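Local atomic coordinates of O-methyltransferase (Burkholderia thailandensis, PDB entry 3MCZ), a protein that probably transfers methyl groups from S-adenosyl-L-methionine to oxygen atoms of an acceptor substrate and works as a dimer. Residues A[108-120]-A[151-163]. Sequence-based numbering, arbitrary orientation. Where two conformers were deposited one is given.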
ATOM      1  N   ALA A 108      11.174  -4.548  23.803  1.00 19.25           N
ATOM      2  CA  ALA A 108      12.302  -5.269  23.215  1.00 19.14           C
ATOM      3  C   ALA A 108      12.007  -5.796  21.794  1.00 18.97           C
ATOM      4  O   ALA A 108      12.926  -6.046  21.028  1.00 18.42           O
ATOM      5  CB  ALA A 108      12.760  -6.427  24.157  1.00 19.31           C
ATOM      6  N   ASP A 109      10.726  -5.978  21.454  1.00 18.54           N
ATOM      7  CA  ASP A 109      10.340  -6.503  20.155  1.00 18.25           C
ATOM      8  C   ASP A 109       9.877  -5.414  19.199  1.00 17.13           C
ATOM      9  O   ASP A 109       9.378  -5.721  18.120  1.00 16.18           O
ATOM     10  CB  ASP A 109       9.211  -7.519  20.313  1.00 18.88           C
ATOM     11  CG  ASP A 109       9.638  -8.775  21.036  1.00 21.33           C
ATOM     12  OD1 ASP A 109      10.808  -9.188  20.885  1.00 24.33           O
ATOM     13  OD2 ASP A 109       8.772  -9.368  21.726  1.00 23.71           O
ATOM     14  N   TYR A 110      10.073  -4.157  19.568  1.00 16.50           N
ATOM     15  CA  TYR A 110       9.630  -3.018  18.758  1.00 16.14           C
ATOM     16  C   TYR A 110      10.104  -3.118  17.316  1.00 16.46           C
ATOM     17  O   TYR A 110      11.285  -3.299  17.079  1.00 15.65           O
ATOM     18  CB  TYR A 110      10.175  -1.749  19.376  1.00 16.50           C
ATOM     19  CG  TYR A 110       9.789  -0.424  18.766  1.00 15.42           C
ATOM     20  CD1 TYR A 110       8.460  -0.105  18.473  1.00 15.77           C
ATOM     21  CD2 TYR A 110      10.760   0.551  18.545  1.00 14.43           C
ATOM     22  CE1 TYR A 110       8.131   1.147  17.948  1.00 18.25           C
ATOM     23  CE2 TYR A 110      10.448   1.780  18.041  1.00 14.79           C
ATOM     24  CZ  TYR A 110       9.135   2.087  17.741  1.00 17.20           C
ATOM     25  OH  TYR A 110       8.833   3.337  17.231  1.00 15.34           O
ATOM     26  N   ILE A 111       9.190  -2.984  16.351  1.00 15.39           N
ATOM     27  CA  ILE A 111       9.579  -3.025  14.912  1.00 15.76           C
ATOM     28  C   ILE A 111       9.670  -1.627  14.293  1.00 15.42           C
ATOM     29  O   ILE A 111       9.620  -1.464  13.087  1.00 16.67           O
ATOM     30  CB  ILE A 111       8.659  -3.926  14.088  1.00 15.72           C
ATOM     31  CG1 ILE A 111       7.255  -3.323  14.014  1.00 16.46           C
ATOM     32  CG2 ILE A 111       8.618  -5.349  14.669  1.00 16.28           C
ATOM     33  CD1 ILE A 111       6.420  -3.854  12.883  1.00 16.68           C
ATOM     34  N   GLY A 112       9.850  -0.605  15.115  1.00 16.21           N
ATOM     35  CA  GLY A 112       9.944   0.766  14.596  1.00 17.15           C
ATOM     36  C   GLY A 112      10.875   0.899  13.393  1.00 17.74           C
ATOM     37  O   GLY A 112      10.497   1.453  12.359  1.00 18.47           O
ATOM     38  N   PRO A 113      12.121   0.412  13.530  1.00 18.25           N
ATOM     39  CA  PRO A 113      13.079   0.596  12.433  1.00 17.91           C
ATOM     40  C   PRO A 113      12.615   0.037  11.082  1.00 17.41           C
ATOM     41  O   PRO A 113      12.893   0.639  10.046  1.00 17.54           O
ATOM     42  CB  PRO A 113      14.336  -0.109  12.954  1.00 17.80           C
ATOM     43  CG  PRO A 113      14.230   0.105  14.492  1.00 18.32           C
ATOM     44  CD  PRO A 113      12.766  -0.041  14.776  1.00 18.51           C
ATOM     45  N   ILE A 114      11.941  -1.114  11.103  1.00 17.04           N
ATOM     46  CA  ILE A 114      11.410  -1.733   9.903  1.00 16.51           C
ATOM     47  C   ILE A 114      10.357  -0.805   9.296  1.00 17.62           C
ATOM     48  O   ILE A 114      10.404  -0.502   8.094  1.00 17.50           O
ATOM     49  CB  ILE A 114      10.758  -3.132  10.226  1.00 17.53           C
ATOM     50  CG1 ILE A 114      11.813  -4.138  10.734  1.00 17.64           C
ATOM     51  CG2 ILE A 114       9.978  -3.711   8.986  1.00 17.59           C
ATOM     52  CD1 ILE A 114      11.220  -5.458  11.286  1.00 18.57           C
ATOM     53  N   VAL A 115       9.401  -0.352  10.122  1.00 16.91           N
ATOM     54  CA  VAL A 115       8.339   0.537   9.648  1.00 16.91           C
ATOM     55  C   VAL A 115       8.910   1.840   9.073  1.00 16.64           C
ATOM     56  O   VAL A 115       8.521   2.272   7.983  1.00 16.15           O
ATOM     57  CB  VAL A 115       7.277   0.807  10.749  1.00 16.25           C
ATOM     58  CG1 VAL A 115       6.296   1.859  10.288  1.00 15.55           C
ATOM     59  CG2 VAL A 115       6.582  -0.493  11.088  1.00 16.93           C
ATOM     60  N   GLU A 116       9.906   2.388   9.757  1.00 17.58           N
ATOM     61  CA  GLU A 116      10.538   3.642   9.351  1.00 18.21           C
ATOM     62  C   GLU A 116      11.292   3.488   8.037  1.00 18.83           C
ATOM     63  O   GLU A 116      11.223   4.360   7.162  1.00 19.29           O
ATOM     64  CB  GLU A 116      11.514   4.098  10.416  1.00 19.28           C
ATOM     65  CG  GLU A 116      12.257   5.357  10.026  1.00 21.34           C
ATOM     66  CD  GLU A 116      13.104   5.894  11.159  1.00 25.88           C
ATOM     67  OE1 GLU A 116      13.491   5.119  12.052  1.00 29.33           O
ATOM     68  OE2 GLU A 116      13.349   7.105  11.160  1.00 27.31           O
ATOM     69  N   HIS A 117      11.985   2.365   7.892  1.00 18.42           N
ATOM     70  CA  HIS A 117      12.701   2.086   6.665  1.00 18.65           C
ATOM     71  C   HIS A 117      11.679   2.042   5.510  1.00 18.48           C
ATOM     72  O   HIS A 117      11.911   2.580   4.425  1.00 18.80           O
ATOM     73  CB  HIS A 117      13.437   0.743   6.731  1.00 18.45           C
ATOM     74  CG  HIS A 117      13.976   0.323   5.402  1.00 21.00           C
ATOM     75  ND1 HIS A 117      14.882   1.096   4.704  1.00 22.45           N
ATOM     76  CD2 HIS A 117      13.705  -0.751   4.617  1.00 23.85           C
ATOM     77  CE1 HIS A 117      15.149   0.511   3.546  1.00 25.27           C
ATOM     78  NE2 HIS A 117      14.461  -0.620   3.476  1.00 25.64           N
ATOM     79  N   GLN A 118      10.561   1.373   5.754  1.00 18.34           N
ATOM     80  CA  GLN A 118       9.507   1.259   4.742  1.00 17.51           C
ATOM     81  C   GLN A 118       8.859   2.618   4.419  1.00 17.29           C
ATOM     82  O   GLN A 118       8.725   2.974   3.260  1.00 17.98           O
ATOM     83  CB  GLN A 118       8.481   0.231   5.157  1.00 18.04           C
ATOM     84  CG  GLN A 118       9.012  -1.219   5.150  1.00 18.62           C
ATOM     85  CD  GLN A 118       8.122  -2.181   5.907  1.00 21.70           C
ATOM     86  OE1 GLN A 118       7.488  -1.809   6.904  1.00 24.34           O
ATOM     87  NE2 GLN A 118       8.117  -3.445   5.482  1.00 21.19           N
ATOM     88  N   TYR A 119       8.460   3.395   5.407  1.00 16.62           N
ATOM     89  CA  TYR A 119       7.849   4.675   5.046  1.00 16.92           C
ATOM     90  C   TYR A 119       8.790   5.670   4.431  1.00 16.19           C
ATOM     91  O   TYR A 119       8.373   6.517   3.664  1.00 13.80           O
ATOM     92  CB  TYR A 119       7.000   5.279   6.145  1.00 17.42           C
ATOM     93  CG  TYR A 119       7.619   5.818   7.376  1.00 19.66           C
ATOM     94  CD1 TYR A 119       8.443   6.930   7.354  1.00 21.36           C
ATOM     95  CD2 TYR A 119       7.247   5.294   8.624  1.00 24.26           C
ATOM     96  CE1 TYR A 119       8.942   7.448   8.528  1.00 25.26           C
ATOM     97  CE2 TYR A 119       7.745   5.810   9.806  1.00 22.17           C
ATOM     98  CZ  TYR A 119       8.597   6.879   9.752  1.00 23.72           C
ATOM     99  OH  TYR A 119       9.103   7.396  10.936  1.00 27.41           O
ATOM    100  N   LEU A 120      10.082   5.526   4.699  1.00 16.99           N
ATOM    101  CA  LEU A 120      11.067   6.390   4.033  1.00 18.11           C
ATOM    102  C   LEU A 120      11.219   6.132   2.512  1.00 18.59           C
ATOM    103  O   LEU A 120      11.876   6.937   1.819  1.00 19.70           O
ATOM    104  CB  LEU A 120      12.432   6.269   4.745  1.00 18.28           C
ATOM    105  CG  LEU A 120      12.448   6.921   6.145  1.00 19.05           C
ATOM    106  CD1 LEU A 120      13.783   6.661   6.883  1.00 20.67           C
ATOM    107  CD2 LEU A 120      12.144   8.444   6.006  1.00 18.94           C
ATOM    108  N   ARG A 151      19.338   8.816   9.214  1.00 25.73           N
ATOM    109  CA  ARG A 151      18.072   8.221   9.607  1.00 26.30           C
ATOM    110  C   ARG A 151      17.738   7.017   8.714  1.00 25.21           C
ATOM    111  O   ARG A 151      17.405   5.941   9.214  1.00 24.16           O
ATOM    112  CB  ARG A 151      16.937   9.268   9.532  1.00 27.85           C
ATOM    113  CG  ARG A 151      15.597   8.812  10.055  1.00 31.96           C
ATOM    114  CD  ARG A 151      14.441   9.747   9.639  1.00 37.59           C
ATOM    115  NE  ARG A 151      13.142   9.255  10.119  1.00 41.32           N
ATOM    116  CZ  ARG A 151      12.025   9.986  10.190  1.00 46.49           C
ATOM    117  NH1 ARG A 151      12.020  11.259   9.779  1.00 48.32           N
ATOM    118  NH2 ARG A 151      10.898   9.443  10.670  1.00 47.17           N
ATOM    119  N   ALA A 152      17.824   7.197   7.398  1.00 23.33           N
ATOM    120  CA  ALA A 152      17.461   6.130   6.476  1.00 22.61           C
ATOM    121  C   ALA A 152      18.513   5.001   6.497  1.00 21.66           C
ATOM    122  O   ALA A 152      18.155   3.824   6.363  1.00 21.89           O
ATOM    123  CB  ALA A 152      17.255   6.688   5.053  1.00 22.42           C
ATOM    124  N   ARG A 153      19.787   5.364   6.642  1.00 20.29           N
ATOM    125  CA  ARG A 153      20.864   4.372   6.744  0.50 20.66           C
ATOM    126  C   ARG A 153      20.665   3.504   7.988  1.00 20.46           C
ATOM    127  O   ARG A 153      20.706   2.276   7.912  1.00 18.41           O
ATOM    128  CB  ARG A 153      22.246   5.047   6.806  0.50 20.79           C
ATOM    129  CG  ARG A 153      23.413   4.064   6.914  0.50 22.00           C
ATOM    130  CD  ARG A 153      24.674   4.749   7.432  0.50 23.54           C
ATOM    131  NE  ARG A 153      24.596   5.038   8.865  0.50 24.75           N
ATOM    132  CZ  ARG A 153      25.576   5.612   9.558  0.50 24.74           C
ATOM    133  NH1 ARG A 153      26.697   5.970   8.942  0.50 23.73           N
ATOM    134  NH2 ARG A 153      25.427   5.840  10.855  0.50 24.56           N
ATOM    135  N   ASP A 154      20.433   4.148   9.128  1.00 19.81           N
ATOM    136  CA  ASP A 154      20.263   3.440  10.403  1.00 20.50           C
ATOM    137  C   ASP A 154      18.966   2.597  10.466  1.00 20.30           C
ATOM    138  O   ASP A 154      18.973   1.476  10.994  1.00 20.53           O
ATOM    139  CB  ASP A 154      20.312   4.424  11.565  1.00 20.58           C
ATOM    140  CG  ASP A 154      21.688   5.044  11.759  1.00 23.84           C
ATOM    141  OD1 ASP A 154      22.665   4.649  11.065  1.00 27.68           O
ATOM    142  OD2 ASP A 154      21.781   5.939  12.626  1.00 25.65           O
ATOM    143  N   ALA A 155      17.871   3.125   9.920  1.00 19.45           N
ATOM    144  CA  ALA A 155      16.627   2.376   9.826  1.00 19.49           C
ATOM    145  C   ALA A 155      16.824   1.123   8.975  1.00 19.54           C
ATOM    146  O   ALA A 155      16.402   0.025   9.354  1.00 18.87           O
ATOM    147  CB  ALA A 155      15.503   3.246   9.251  1.00 19.29           C
ATOM    148  N   PHE A 156      17.472   1.291   7.832  1.00 19.91           N
ATOM    149  CA  PHE A 156      17.733   0.180   6.935  1.00 20.34           C
ATOM    150  C   PHE A 156      18.599  -0.862   7.652  1.00 20.53           C
ATOM    151  O   PHE A 156      18.228  -2.030   7.679  1.00 19.57           O
ATOM    152  CB  PHE A 156      18.412   0.641   5.643  1.00 21.03           C
ATOM    153  CG  PHE A 156      18.852  -0.497   4.766  1.00 21.69           C
ATOM    154  CD1 PHE A 156      17.931  -1.188   3.997  1.00 25.15           C
ATOM    155  CD2 PHE A 156      20.172  -0.904   4.746  1.00 25.87           C
ATOM    156  CE1 PHE A 156      18.323  -2.258   3.179  1.00 26.23           C
ATOM    157  CE2 PHE A 156      20.576  -1.982   3.938  1.00 26.37           C
ATOM    158  CZ  PHE A 156      19.642  -2.638   3.151  1.00 25.29           C
ATOM    159  N   ASN A 157      19.712  -0.445   8.257  1.00 20.32           N
ATOM    160  CA  ASN A 157      20.608  -1.392   8.949  1.00 20.97           C
ATOM    161  C   ASN A 157      19.892  -2.108  10.133  1.00 20.56           C
ATOM    162  O   ASN A 157      19.956  -3.339  10.280  1.00 19.59           O
ATOM    163  CB  ASN A 157      21.901  -0.700   9.427  1.00 21.69           C
ATOM    164  CG  ASN A 157      22.835  -0.287   8.257  1.00 25.96           C
ATOM    165  OD1 ASN A 157      22.796  -0.880   7.170  1.00 31.36           O
ATOM    166  ND2 ASN A 157      23.663   0.745   8.486  1.00 29.14           N
ATOM    167  N   ASP A 158      19.193  -1.339  10.962  1.00 19.90           N
ATOM    168  CA  ASP A 158      18.424  -1.912  12.072  1.00 20.03           C
ATOM    169  C   ASP A 158      17.293  -2.837  11.573  1.00 18.74           C
ATOM    170  O   ASP A 158      17.020  -3.867  12.191  1.00 18.96           O
ATOM    171  CB  ASP A 158      17.870  -0.808  12.978  1.00 20.10           C
ATOM    172  CG  ASP A 158      18.964  -0.075  13.751  1.00 23.57           C
ATOM    173  OD1 ASP A 158      20.079  -0.637  13.936  1.00 25.23           O
ATOM    174  OD2 ASP A 158      18.698   1.068  14.189  1.00 27.22           O
ATOM    175  N   ALA A 159      16.657  -2.479  10.468  1.00 17.92           N
ATOM    176  CA  ALA A 159      15.569  -3.292   9.904  1.00 18.41           C
ATOM    177  C   ALA A 159      16.105  -4.647   9.424  1.00 19.00           C
ATOM    178  O   ALA A 159      15.438  -5.662   9.586  1.00 17.60           O
ATOM    179  CB  ALA A 159      14.852  -2.573   8.745  1.00 18.39           C
HETATM  180  N   MSE A 160      17.305  -4.627   8.838  1.00 20.31           N
HETATM  181  CA  MSE A 160      17.933  -5.844   8.275  1.00 21.87           C
HETATM  182  C   MSE A 160      18.372  -6.761   9.415  1.00 21.70           C
HETATM  183  O   MSE A 160      18.267  -7.987   9.297  1.00 21.41           O
HETATM  184  CB  MSE A 160      19.140  -5.518   7.382  1.00 22.82           C
HETATM  185  CG  MSE A 160      18.831  -4.832   6.086  1.00 25.04           C
HETATM  186 SE   MSE A 160      17.452  -5.719   5.070  1.00 33.46          SE
HETATM  187  CE  MSE A 160      15.868  -4.623   5.488  1.00 34.04           C
ATOM    188  N   VAL A 161      18.856  -6.179  10.515  1.00 21.41           N
ATOM    189  CA  VAL A 161      19.276  -6.988  11.650  1.00 21.97           C
ATOM    190  C   VAL A 161      18.094  -7.770  12.184  1.00 21.65           C
ATOM    191  O   VAL A 161      18.208  -8.959  12.517  1.00 21.88           O
ATOM    192  CB  VAL A 161      19.896  -6.145  12.798  1.00 22.55           C
ATOM    193  CG1 VAL A 161      19.924  -6.949  14.105  1.00 22.11           C
ATOM    194  CG2 VAL A 161      21.333  -5.690  12.408  1.00 23.01           C
ATOM    195  N   ARG A 162      16.961  -7.101  12.263  1.00 21.08           N
ATOM    196  CA  ARG A 162      15.776  -7.714  12.819  1.00 22.22           C
ATOM    197  C   ARG A 162      15.231  -8.769  11.846  1.00 22.34           C
ATOM    198  O   ARG A 162      15.003  -9.931  12.211  1.00 22.41           O
ATOM    199  CB  ARG A 162      14.747  -6.626  13.127  1.00 21.75           C
ATOM    200  CG  ARG A 162      13.520  -7.130  13.793  1.00 25.08           C
ATOM    201  CD  ARG A 162      13.823  -7.580  15.212  1.00 28.15           C
ATOM    202  NE  ARG A 162      12.612  -8.079  15.855  1.00 31.04           N
ATOM    203  CZ  ARG A 162      11.631  -7.310  16.338  1.00 31.69           C
ATOM    204  NH1 ARG A 162      11.712  -5.985  16.274  1.00 32.93           N
ATOM    205  NH2 ARG A 162      10.571  -7.870  16.904  1.00 29.79           N
ATOM    206  N   LEU A 163      15.072  -8.367  10.593  1.00 22.56           N
ATOM    207  CA  LEU A 163      14.481  -9.237   9.577  1.00 23.65           C
ATOM    208  C   LEU A 163      15.359 -10.462   9.279  1.00 23.60           C
ATOM    209  O   LEU A 163      14.842 -11.509   8.892  1.00 23.78           O
ATOM    210  CB  LEU A 163      14.157  -8.441   8.287  1.00 24.00           C
ATOM    211  CG  LEU A 163      12.982  -7.448   8.393  1.00 25.69           C
ATOM    212  CD1 LEU A 163      12.895  -6.545   7.165  1.00 27.75           C
ATOM    213  CD2 LEU A 163      11.639  -8.173   8.615  1.00 27.44           C
TER
HETATM  214  O   HOH W   1      15.913   3.440   4.794  1.00 22.54           O
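P113 packs its ring CB on CB of D158, I114 lies on A159, and H117 stands over A155 and A159, a helix-helix packing in a class II-type O-methyltransferase, whose chain joins a dimerisation domain to a Rossmann-like methyltransferase domain. The axes of segments 112-119 and 151-163 approach to 7.8 Å, their N-to-C directions 129° apart, and the alanines permit this closeness: the CA atoms of I114 and A159 lie 4.4 Å apart. I114 meets R162 at about a right angle, its CD1 touching both CG of R162 and CD2 of L163, while I114 also packs on V29 of the second subunit. R162 bends at chi2, which turns its guanidinium toward the turn before the helix. There NH2 of R162 donates to O of D109 (2.7 Å, N-H...O angle 147°), in the guanidinium plane but tilted from the carbonyl plane; NH1 adds weak bonds to O of D109 and O of Y110. The carboxylate of D109 instead pairs with R101. At the other end R151 reaches out fully extended, and NE of R151 forms a salt bridge with OE2 of E116; the modelled 2.4 Å is too short to be trusted as a bond length. Its NH2 meets OH of Y119 at the ring's edge in a weak bond. The H117 and F156 side chains run side by side, pointing the same way, but their ring planes are inclined at 59°, CE1 of H117 lying 3.3 Å from CD1 of F156 at the latter's edge. A water in the plane of the imidazole links ND1 of H117 (2.6 Å) to O of A152, to which it donates.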